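PDB 5M6G: beta-glucosidase from Saccharopolyspora erythraea D, which probably hydrolyses terminal, non-reducing beta-D-glucosyl residues, releasing beta-D-glucose, as a member of glycoside hydrolase family 3. Local coordinates for residues A[65-70]-A[364-369]; A[330-333]-A[338-341]; A[434-439]-A[515-520]. All coordinates share one frame; numbering follows the deposited sequence.

Overall arrangement
Contacts 1 and 2 both lie in the N-terminal, TIM-barrel-like domain, whereas contact 3 belongs to the C-terminal domain, on the other side of the chain's centre. The centres of contacts 1 and 2 are about 8 Å apart, and both reach the same parallel sheet. Contact 2, a short-range pairing, is nested within the long loop that contact 1 closes; the strands first and last along the chain, 68-71 and 339-341, lie side by side in the sheet, with M67 O 2.8 Å from F339 N. Strand 339-341 also carries M340 of the sorbitol pocket. Contact 3 follows later, its centre about 48 Å from contact 1 and 43 Å from contact 2, as local packing away from the annotated sites.

Contact 1: A[65-70]-A[364-369]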
ATOM      1  N   GLY A  65      16.960  21.689  -6.147  1.00 13.40           N
ATOM      2  CA  GLY A  65      17.363  20.302  -5.986  1.00 13.28           C
ATOM      3  C   GLY A  65      16.579  19.579  -4.912  1.00 13.38           C
ATOM      4  O   GLY A  65      16.184  18.426  -5.097  1.00 14.12           O
ATOM      5  N   GLN A  66      16.339  20.242  -3.774  1.00 14.55           N
ATOM      6  CA  GLN A  66      15.628  19.580  -2.683  1.00 13.55           C
ATOM      7  C   GLN A  66      14.226  19.155  -3.086  1.00 14.74           C
ATOM      8  O   GLN A  66      13.679  18.236  -2.476  1.00 12.49           O
ATOM      9  CB  GLN A  66      15.532  20.473  -1.444  1.00 11.21           C
ATOM     10  CG  GLN A  66      16.817  20.623  -0.658  1.00 13.93           C
ATOM     11  CD  GLN A  66      17.318  19.302  -0.129  1.00 18.78           C
ATOM     12  OE1 GLN A  66      16.650  18.644   0.672  1.00 12.33           O
ATOM     13  NE2 GLN A  66      18.501  18.899  -0.578  1.00 14.76           N
ATOM     14  N   MET A  67      13.637  19.796  -4.095  1.00 13.91           N
ATOM     15  CA  MET A  67      12.270  19.492  -4.497  1.00 15.37           C
ATOM     16  C   MET A  67      12.177  18.285  -5.425  1.00 15.27           C
ATOM     17  O   MET A  67      11.070  17.909  -5.821  1.00 16.12           O
ATOM     18  CB  MET A  67      11.648  20.727  -5.151  1.00 11.89           C
ATOM     19  CG  MET A  67      11.471  21.867  -4.157  1.00 13.72           C
ATOM     20  SD  MET A  67      10.957  23.425  -4.910  1.00 12.75           S
ATOM     21  CE  MET A  67       9.328  22.958  -5.503  1.00  8.54           C
ATOM     22  N   VAL A  68      13.303  17.660  -5.753  1.00 15.45           N
ATOM     23  CA  VAL A  68      13.356  16.538  -6.686  1.00 16.55           C
ATOM     24  C   VAL A  68      13.444  15.228  -5.905  1.00 19.10           C
ATOM     25  O   VAL A  68      14.260  15.092  -4.982  1.00 11.40           O
ATOM     26  CB  VAL A  68      14.553  16.685  -7.642  1.00 18.83           C
ATOM     27  CG1 VAL A  68      14.715  15.421  -8.486  1.00 15.64           C
ATOM     28  CG2 VAL A  68      14.390  17.936  -8.532  1.00 13.42           C
ATOM     29  N   GLN A  69      12.596  14.264  -6.266  1.00 12.75           N
ATOM     30  CA  GLN A  69      12.767  12.874  -5.850  1.00 14.90           C
ATOM     31  C   GLN A  69      12.896  12.045  -7.119  1.00 13.80           C
ATOM     32  O   GLN A  69      11.936  11.937  -7.893  1.00 12.26           O
ATOM     33  CB  GLN A  69      11.607  12.385  -4.984  1.00 11.48           C
ATOM     34  CG  GLN A  69      11.782  10.934  -4.505  1.00  9.54           C
ATOM     35  CD  GLN A  69      10.563  10.449  -3.765  1.00 11.96           C
ATOM     36  OE1 GLN A  69       9.515  10.250  -4.360  1.00 14.56           O
ATOM     37  NE2 GLN A  69      10.681  10.303  -2.452  1.00 16.88           N
ATOM     38  N   VAL A  70      14.083  11.480  -7.344  1.00 11.59           N
ATOM     39  CA  VAL A  70      14.390  10.783  -8.586  1.00 11.37           C
ATOM     40  C   VAL A  70      14.477   9.287  -8.320  1.00 15.38           C
ATOM     41  O   VAL A  70      14.974   8.853  -7.271  1.00 12.57           O
ATOM     42  CB  VAL A  70      15.683  11.327  -9.243  1.00 12.04           C
ATOM     43  CG1 VAL A  70      16.952  11.043  -8.403  1.00  9.22           C
ATOM     44  CG2 VAL A  70      15.822  10.785 -10.654  1.00 15.99           C
ATOM     45  N   GLU A 364       8.448  32.593  -2.767  1.00 17.05           N
ATOM     46  CA  GLU A 364       7.968  32.034  -1.509  1.00 17.26           C
ATOM     47  C   GLU A 364       7.468  30.603  -1.677  1.00 15.09           C
ATOM     48  O   GLU A 364       7.457  29.844  -0.701  1.00 15.57           O
ATOM     49  CB  GLU A 364       6.864  32.914  -0.921  1.00 17.42           C
ATOM     50  CG  GLU A 364       5.550  32.856  -1.670  1.00 26.19           C
ATOM     51  CD  GLU A 364       4.412  33.489  -0.893  1.00 46.03           C
ATOM     52  OE1 GLU A 364       3.595  32.741  -0.297  1.00 47.75           O
ATOM     53  OE2 GLU A 364       4.350  34.739  -0.867  1.00 38.76           O
ATOM     54  N   ARG A 365       7.063  30.228  -2.890  1.00 12.20           N
ATOM     55  CA  ARG A 365       6.566  28.878  -3.128  1.00 14.44           C
ATOM     56  C   ARG A 365       7.710  27.877  -3.023  1.00 13.05           C
ATOM     57  O   ARG A 365       7.570  26.822  -2.386  1.00 11.41           O
ATOM     58  CB  ARG A 365       5.863  28.830  -4.496  1.00 12.87           C
ATOM     59  CG  ARG A 365       5.147  27.511  -4.903  1.00 13.41           C
ATOM     60  CD  ARG A 365       3.928  27.138  -4.035  1.00 13.65           C
ATOM     61  NE  ARG A 365       4.286  26.410  -2.816  1.00 11.09           N
ATOM     62  CZ  ARG A 365       4.713  25.150  -2.791  1.00 15.24           C
ATOM     63  NH1 ARG A 365       4.841  24.469  -3.926  1.00 13.27           N
ATOM     64  NH2 ARG A 365       5.030  24.573  -1.634  1.00 12.86           N
ATOM     65  N   ILE A 366       8.870  28.228  -3.584  1.00 11.78           N
ATOM     66  CA  ILE A 366      10.062  27.392  -3.439  1.00 12.25           C
ATOM     67  C   ILE A 366      10.482  27.311  -1.978  1.00 13.99           C
ATOM     68  O   ILE A 366      10.913  26.254  -1.493  1.00 14.18           O
ATOM     69  CB  ILE A 366      11.206  27.936  -4.320  1.00 15.23           C
ATOM     70  CG1 ILE A 366      10.782  28.024  -5.789  1.00 12.43           C
ATOM     71  CG2 ILE A 366      12.483  27.093  -4.139  1.00 10.31           C
ATOM     72  CD1 ILE A 366      10.280  26.714  -6.390  1.00 14.89           C
ATOM     73  N   ASP A 367      10.392  28.433  -1.255  1.00 13.50           N
ATOM     74  CA  ASP A 367      10.794  28.433   0.149  1.00 14.81           C
ATOM     75  C   ASP A 367       9.831  27.614   0.992  1.00 15.03           C
ATOM     76  O   ASP A 367      10.249  26.908   1.918  1.00 14.95           O
ATOM     77  CB  ASP A 367      10.873  29.865   0.686  1.00 15.24           C
ATOM     78  CG  ASP A 367      12.115  30.609   0.217  1.00 22.70           C
ATOM     79  OD1 ASP A 367      13.029  29.977  -0.347  1.00 15.65           O
ATOM     80  OD2 ASP A 367      12.173  31.845   0.429  1.00 20.32           O
ATOM     81  N   ASP A 368       8.531  27.707   0.702  1.00 13.10           N
ATOM     82  CA  ASP A 368       7.569  26.881   1.420  1.00 12.61           C
ATOM     83  C   ASP A 368       7.865  25.398   1.211  1.00 13.97           C
ATOM     84  O   ASP A 368       7.875  24.615   2.168  1.00 12.78           O
ATOM     85  CB  ASP A 368       6.147  27.227   0.969  1.00 11.33           C
ATOM     86  CG  ASP A 368       5.123  26.242   1.473  1.00 13.40           C
ATOM     87  OD1 ASP A 368       4.910  26.191   2.699  1.00 17.88           O
ATOM     88  OD2 ASP A 368       4.522  25.527   0.644  1.00 15.10           O
ATOM     89  N   ALA A 369       8.123  24.993  -0.037  1.00 11.15           N
ATOM     90  CA  ALA A 369       8.414  23.586  -0.297  1.00 12.01           C
ATOM     91  C   ALA A 369       9.674  23.155   0.436  1.00 12.45           C
ATOM     92  O   ALA A 369       9.725  22.065   1.023  1.00 12.03           O
ATOM     93  CB  ALA A 369       8.558  23.344  -1.801  1.00 10.79           C
TER
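The thioether of M67 packs against I366 and A369 of helix 363-379, joining the turn that leads into strand 68-71 to a late helix of the TIM-barrel-like domain. Its SD atom lies 3.7 Å from I366 CD1, and the terminal CE reaches A369 CB at 3.8 Å. The contact is apolar, with all three residues buried and no hydrogen bond between the segments. I366 and M67 run across each other at about a right angle, and the isoleucine meets the sulfur with both branch ends: CG2 is 4.0 Å from SD, slightly farther than CD1. The methionine leaves its backbone with CG opposite the carbonyl carbon (chi1 -66°); an extended chi2 (172°) then carries SD to I366 CD1, and the bend at chi3 (65°) turns CE to the alanine methyl.

In the next shell, L352 of helix 345-357 and N370 also touch M67, while V356 covers I366. The backbone of M67 is anchored to F339 in the neighbouring strand. On the helix, R365 reaches forward to D368 in a salt bridge, and its guanidinium has a second carboxylate in D337. Nearer its own backbone, M67 still touches the helix, with CG 4.0 Å from A369 CB.

Contact 2: A[330-333]-A[338-341]; sequences ASVN and MFMM
F339 projects its ring from strand 339-341 onto helix 325-334, where S331 and V332 receive its outer end. This is beta/alpha packing in the TIM-barrel-like domain: the helix precedes the strand, and a short connection carries the chain back to the sheet. The two helix residues approach the ring differently. S331 comes to its edge, with OG in the ring plane and 3.4 Å from CE2; its CB follows at 3.7 Å from the same carbon. V332 approaches obliquely and crosses the phenylalanine side chain at about a right angle, its CG2 methyl 3.5 Å from CZ and 3.7 Å from CE1. The valine places CG1 opposite the backbone N (chi1 176°), which puts CG2 opposite the carbonyl carbon, and it is this second branch that meets the ring.

No hydrogen bond links the segments. The hydroxyl of S331 is bonded instead to the carbonyl oxygen of H287, so this buried group is satisfied although it lies at the ring edge. F348 of helix 345-357 also meets the phenylalanine, the two ring planes inclined at about 35°. The next strand residue, M340, belongs to the sorbitol pocket, whereas the F339 side chain lies about 12 Å from the sugar alcohol. Besides its methyl, V332 brings its backbone close to the tip of the ring, with CA 3.8 Å from F339 CZ.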
ATOM      1  N   ALA A 330       2.253  24.676 -13.319  1.00 15.37           N
ATOM      2  CA  ALA A 330       0.923  24.428 -12.769  1.00 17.46           C
ATOM      3  C   ALA A 330       0.996  23.610 -11.488  1.00 17.06           C
ATOM      4  O   ALA A 330       0.250  23.865 -10.532  1.00 15.80           O
ATOM      5  CB  ALA A 330       0.047  23.718 -13.799  1.00 16.72           C
ATOM      6  N   SER A 331       1.896  22.624 -11.444  1.00 14.30           N
ATOM      7  CA  SER A 331       1.910  21.719 -10.304  1.00 14.31           C
ATOM      8  C   SER A 331       2.641  22.323  -9.110  1.00 17.37           C
ATOM      9  O   SER A 331       2.192  22.181  -7.964  1.00 13.59           O
ATOM     10  CB  SER A 331       2.543  20.395 -10.703  1.00 13.33           C
ATOM     11  OG  SER A 331       2.188  19.391  -9.769  1.00 20.59           O
ATOM     12  N   VAL A 332       3.767  22.996  -9.346  1.00 11.34           N
ATOM     13  CA  VAL A 332       4.416  23.705  -8.248  1.00 15.44           C
ATOM     14  C   VAL A 332       3.474  24.753  -7.660  1.00 12.60           C
ATOM     15  O   VAL A 332       3.363  24.889  -6.435  1.00 12.55           O
ATOM     16  CB  VAL A 332       5.749  24.330  -8.711  1.00 16.70           C
ATOM     17  CG1 VAL A 332       6.365  25.149  -7.591  1.00 16.03           C
ATOM     18  CG2 VAL A 332       6.738  23.238  -9.174  1.00 16.07           C
ATOM     19  N   ASN A 333       2.788  25.523  -8.512  1.00 15.33           N
ATOM     20  CA  ASN A 333       1.902  26.554  -7.975  1.00 15.72           C
ATOM     21  C   ASN A 333       0.655  25.963  -7.337  1.00 15.94           C
ATOM     22  O   ASN A 333       0.011  26.634  -6.526  1.00 17.16           O
ATOM     23  CB  ASN A 333       1.513  27.571  -9.061  1.00 13.13           C
ATOM     24  CG  ASN A 333       2.637  28.562  -9.355  1.00 17.04           C
ATOM     25  OD1 ASN A 333       3.471  28.829  -8.495  1.00 19.37           O
ATOM     26  ND2 ASN A 333       2.666  29.099 -10.570  1.00 17.50           N
ATOM     27  N   MET A 338       7.416  18.321  -3.366  1.00 14.89           N
ATOM     28  CA  MET A 338       8.454  17.447  -3.894  1.00 11.92           C
ATOM     29  C   MET A 338       7.887  16.677  -5.075  1.00 12.80           C
ATOM     30  O   MET A 338       6.726  16.257  -5.055  1.00 11.47           O
ATOM     31  CB  MET A 338       8.964  16.477  -2.823  1.00 15.21           C
ATOM     32  CG  MET A 338       9.999  15.483  -3.334  1.00 14.25           C
ATOM     33  SD  MET A 338      10.780  14.559  -2.003  1.00 14.73           S
ATOM     34  CE  MET A 338      11.990  15.757  -1.425  1.00 17.68           C
ATOM     35  N   PHE A 339       8.703  16.486  -6.104  1.00 12.13           N
ATOM     36  CA  PHE A 339       8.216  15.939  -7.361  1.00 12.73           C
ATOM     37  C   PHE A 339       8.901  14.620  -7.661  1.00 14.26           C
ATOM     38  O   PHE A 339      10.129  14.558  -7.808  1.00 12.97           O
ATOM     39  CB  PHE A 339       8.381  16.969  -8.474  1.00 13.14           C
ATOM     40  CG  PHE A 339       7.487  18.144  -8.263  1.00 16.05           C
ATOM     41  CD1 PHE A 339       7.853  19.150  -7.381  1.00 16.19           C
ATOM     42  CD2 PHE A 339       6.227  18.175  -8.835  1.00 14.13           C
ATOM     43  CE1 PHE A 339       6.991  20.203  -7.130  1.00 16.37           C
ATOM     44  CE2 PHE A 339       5.374  19.219  -8.599  1.00 14.39           C
ATOM     45  CZ  PHE A 339       5.748  20.229  -7.747  1.00 15.53           C
ATOM     46  N   MET A 340       8.094  13.567  -7.711  1.00 15.15           N
ATOM     47  CA  MET A 340       8.564  12.202  -7.899  1.00 13.78           C
ATOM     48  C   MET A 340       8.663  11.933  -9.392  1.00 13.76           C
ATOM     49  O   MET A 340       7.660  12.038 -10.108  1.00 12.25           O
ATOM     50  CB  MET A 340       7.599  11.222  -7.231  1.00 12.62           C
ATOM     51  CG  MET A 340       8.031   9.762  -7.299  1.00 10.95           C
ATOM     52  SD  MET A 340       6.677   8.686  -6.760  1.00 14.75           S
ATOM     53  CE  MET A 340       6.445   9.238  -5.081  1.00 11.60           C
ATOM     54  N   MET A 341       9.861  11.600  -9.868  1.00 12.48           N
ATOM     55  CA  MET A 341      10.078  11.462 -11.302  1.00 16.58           C
ATOM     56  C   MET A 341      10.965  10.257 -11.591  1.00 18.26           C
ATOM     57  O   MET A 341      11.849   9.909 -10.801  1.00 14.11           O
ATOM     58  CB  MET A 341      10.688  12.745 -11.888  1.00 12.84           C
ATOM     59  CG  MET A 341      12.063  13.105 -11.323  1.00 13.88           C
ATOM     60  SD  MET A 341      12.482  14.809 -11.802  1.00 17.83           S
ATOM     61  CE  MET A 341      11.368  15.754 -10.745  1.00 13.07           C
TER

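Contact 3: A[434-439]-A[515-520]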
ATOM      1  N   ALA A 434      -7.455 -27.993  -3.854  1.00 13.93           N
ATOM      2  CA  ALA A 434      -7.326 -27.617  -5.252  1.00 12.19           C
ATOM      3  C   ALA A 434      -7.362 -26.100  -5.352  1.00 12.98           C
ATOM      4  O   ALA A 434      -7.615 -25.400  -4.371  1.00 13.79           O
ATOM      5  CB  ALA A 434      -8.440 -28.227  -6.109  1.00 11.09           C
ATOM      6  N   GLY A 435      -7.122 -25.604  -6.553  1.00 12.87           N
ATOM      7  CA  GLY A 435      -7.215 -24.174  -6.821  1.00 11.31           C
ATOM      8  C   GLY A 435      -5.864 -23.559  -7.156  1.00 13.02           C
ATOM      9  O   GLY A 435      -4.832 -23.914  -6.573  1.00 12.47           O
ATOM     10  N   LYS A 436      -5.869 -22.603  -8.095  1.00 15.49           N
ATOM     11  CA  LYS A 436      -4.615 -21.956  -8.490  1.00 15.82           C
ATOM     12  C   LYS A 436      -4.039 -21.060  -7.401  1.00 14.52           C
ATOM     13  O   LYS A 436      -2.880 -20.647  -7.507  1.00 14.05           O
ATOM     14  CB  LYS A 436      -4.814 -21.148  -9.776  1.00 16.74           C
ATOM     15  CG  LYS A 436      -5.648 -19.881  -9.615  1.00 16.65           C
ATOM     16  CD  LYS A 436      -5.559 -19.002 -10.876  1.00 16.48           C
ATOM     17  CE  LYS A 436      -6.438 -17.758 -10.774  1.00 15.74           C
ATOM     18  NZ  LYS A 436      -7.913 -18.021 -10.892  1.00 13.79           N
ATOM     19  N   ASN A 437      -4.807 -20.748  -6.360  1.00 15.19           N
ATOM     20  CA  ASN A 437      -4.317 -19.932  -5.259  1.00 11.72           C
ATOM     21  C   ASN A 437      -4.038 -20.745  -4.000  1.00 14.40           C
ATOM     22  O   ASN A 437      -3.791 -20.160  -2.945  1.00 14.73           O
ATOM     23  CB  ASN A 437      -5.307 -18.795  -4.974  1.00 12.89           C
ATOM     24  CG  ASN A 437      -5.260 -17.727  -6.046  1.00 12.13           C
ATOM     25  OD1 ASN A 437      -4.334 -17.717  -6.849  1.00 15.20           O
ATOM     26  ND2 ASN A 437      -6.245 -16.816  -6.062  1.00 13.42           N
ATOM     27  N   ALA A 438      -4.044 -22.081  -4.092  1.00 10.00           N
ATOM     28  CA  ALA A 438      -3.865 -22.923  -2.911  1.00 15.49           C
ATOM     29  C   ALA A 438      -2.411 -23.023  -2.458  1.00 13.75           C
ATOM     30  O   ALA A 438      -2.151 -23.215  -1.261  1.00 13.02           O
ATOM     31  CB  ALA A 438      -4.403 -24.337  -3.181  1.00 13.30           C
ATOM     32  N   ASP A 439      -1.463 -22.948  -3.390  1.00 11.84           N
ATOM     33  CA  ASP A 439      -0.071 -23.293  -3.119  1.00 11.25           C
ATOM     34  C   ASP A 439       0.840 -22.310  -3.849  1.00 14.55           C
ATOM     35  O   ASP A 439       1.708 -22.682  -4.634  1.00 15.72           O
ATOM     36  CB  ASP A 439       0.230 -24.730  -3.558  1.00 13.25           C
ATOM     37  CG  ASP A 439       1.588 -25.225  -3.078  1.00 15.37           C
ATOM     38  OD1 ASP A 439       2.027 -24.810  -1.990  1.00 15.00           O
ATOM     39  OD2 ASP A 439       2.213 -26.051  -3.782  1.00 15.89           O
ATOM     40  N   GLY A 515     -16.428 -12.051 -12.472  1.00 19.95           N
ATOM     41  CA  GLY A 515     -16.733 -13.440 -12.201  1.00 17.53           C
ATOM     42  C   GLY A 515     -15.483 -14.300 -12.122  1.00 17.66           C
ATOM     43  O   GLY A 515     -14.401 -13.928 -12.568  1.00 15.13           O
ATOM     44  N   LEU A 516     -15.634 -15.484 -11.536  1.00 19.14           N
ATOM     45  CA  LEU A 516     -14.525 -16.428 -11.518  1.00 19.87           C
ATOM     46  C   LEU A 516     -14.146 -16.811 -12.942  1.00 14.19           C
ATOM     47  O   LEU A 516     -15.013 -16.993 -13.802  1.00 17.16           O
ATOM     48  CB  LEU A 516     -14.907 -17.677 -10.715  1.00 18.69           C
ATOM     49  CG  LEU A 516     -15.165 -17.459  -9.224  1.00 14.63           C
ATOM     50  CD1 LEU A 516     -15.716 -18.730  -8.599  1.00 19.63           C
ATOM     51  CD2 LEU A 516     -13.867 -17.046  -8.551  1.00 21.33           C
ATOM     52  N   ASP A 517     -12.845 -16.922 -13.197  1.00 16.97           N
ATOM     53  CA  ASP A 517     -12.397 -17.341 -14.516  1.00 22.61           C
ATOM     54  C   ASP A 517     -12.770 -18.805 -14.756  1.00 22.56           C
ATOM     55  O   ASP A 517     -13.336 -19.495 -13.895  1.00 18.73           O
ATOM     56  CB  ASP A 517     -10.897 -17.085 -14.691  1.00 18.42           C
ATOM     57  CG  ASP A 517     -10.021 -17.877 -13.732  1.00 21.56           C
ATOM     58  OD1 ASP A 517     -10.450 -18.922 -13.204  1.00 21.10           O
ATOM     59  OD2 ASP A 517      -8.859 -17.457 -13.527  1.00 20.34           O
ATOM     60  N   GLU A 518     -12.465 -19.291 -15.958  1.00 24.02           N
ATOM     61  CA  GLU A 518     -12.992 -20.601 -16.323  1.00 31.79           C
ATOM     62  C   GLU A 518     -12.264 -21.711 -15.584  1.00 22.41           C
ATOM     63  O   GLU A 518     -12.859 -22.756 -15.298  1.00 18.42           O
ATOM     64  CB  GLU A 518     -12.937 -20.791 -17.840  1.00 32.44           C
ATOM     65  CG  GLU A 518     -13.981 -19.917 -18.554  1.00 43.42           C
ATOM     66  CD  GLU A 518     -14.378 -20.429 -19.931  1.00 57.81           C
ATOM     67  OE1 GLU A 518     -13.673 -21.311 -20.473  1.00 60.50           O
ATOM     68  OE2 GLU A 518     -15.417 -19.963 -20.459  1.00 52.92           O
ATOM     69  N   GLU A 519     -11.001 -21.490 -15.226  1.00 19.21           N
ATOM     70  CA  GLU A 519     -10.285 -22.488 -14.445  1.00 19.91           C
ATOM     71  C   GLU A 519     -10.907 -22.648 -13.064  1.00 21.12           C
ATOM     72  O   GLU A 519     -11.157 -23.774 -12.612  1.00 16.82           O
ATOM     73  CB  GLU A 519      -8.807 -22.117 -14.327  1.00 17.37           C
ATOM     74  CG  GLU A 519      -8.063 -23.028 -13.348  1.00 17.99           C
ATOM     75  CD  GLU A 519      -6.595 -22.654 -13.151  1.00 20.48           C
ATOM     76  OE1 GLU A 519      -5.937 -23.330 -12.332  1.00 19.28           O
ATOM     77  OE2 GLU A 519      -6.095 -21.707 -13.807  1.00 21.83           O
ATOM     78  N   ASP A 520     -11.156 -21.533 -12.369  1.00 17.32           N
ATOM     79  CA  ASP A 520     -11.738 -21.620 -11.030  1.00 19.30           C
ATOM     80  C   ASP A 520     -13.095 -22.317 -11.055  1.00 20.68           C
ATOM     81  O   ASP A 520     -13.405 -23.117 -10.164  1.00 18.14           O
ATOM     82  CB  ASP A 520     -11.891 -20.231 -10.410  1.00 17.26           C
ATOM     83  CG  ASP A 520     -10.552 -19.558 -10.102  1.00 16.56           C
ATOM     84  OD1 ASP A 520      -9.481 -20.191 -10.234  1.00 18.23           O
ATOM     85  OD2 ASP A 520     -10.580 -18.372  -9.713  1.00 15.98           O
TER
HETATM   86  O   HOH W   1      -8.502 -22.419  -9.296  1.00 14.72           O
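K436 reaches across to the start of helix 518-528, where its ammonium group forms salt bridges with D517 and D520. NZ donates to D520 OD1 at 2.8 Å and to D517 OD2 at 2.9 Å; both oxygens are approached on their syn sides, about 30° out of the carboxylate planes. A further bond to D520 OD2 is weak. The ammonium also has the carbonyl oxygen of G499 as an acceptor, so backbone and carboxylate oxygens together satisfy it. The lysine chain runs nearly straight until chi4, where a turn of -73° swings NZ between the two aspartates.

Each aspartate has a second task. D517 is the N-cap residue: its OD1 accepts from D520 N at 2.8 Å, with an N-H...O angle of 170°, leaving OD2 for the lysine. In D520, OD2 accepts from the backbone N of G499, while OD1 accepts a hydrogen bond from a water whose oxygen is 2.6 Å away. That water accepts from K436 N, adding a bridge between the lysine backbone and the helix. The positive ammonium near the negative carboxylates would probably favour their ionised forms. E519 contributes differently: its OE1 lies 3.5 Å from K436 CB, but its salt-bridge partner is R482.

Segment 434-439 leaves the end of strand 431-434 and contains a type I beta turn from G435 to A438. Strand 493-499, next to 431-434 in the mixed sheet, ends at G499, so the lysine ties together this turn, the end of that strand and the N-terminus of helix 518-528 in the C-terminal domain.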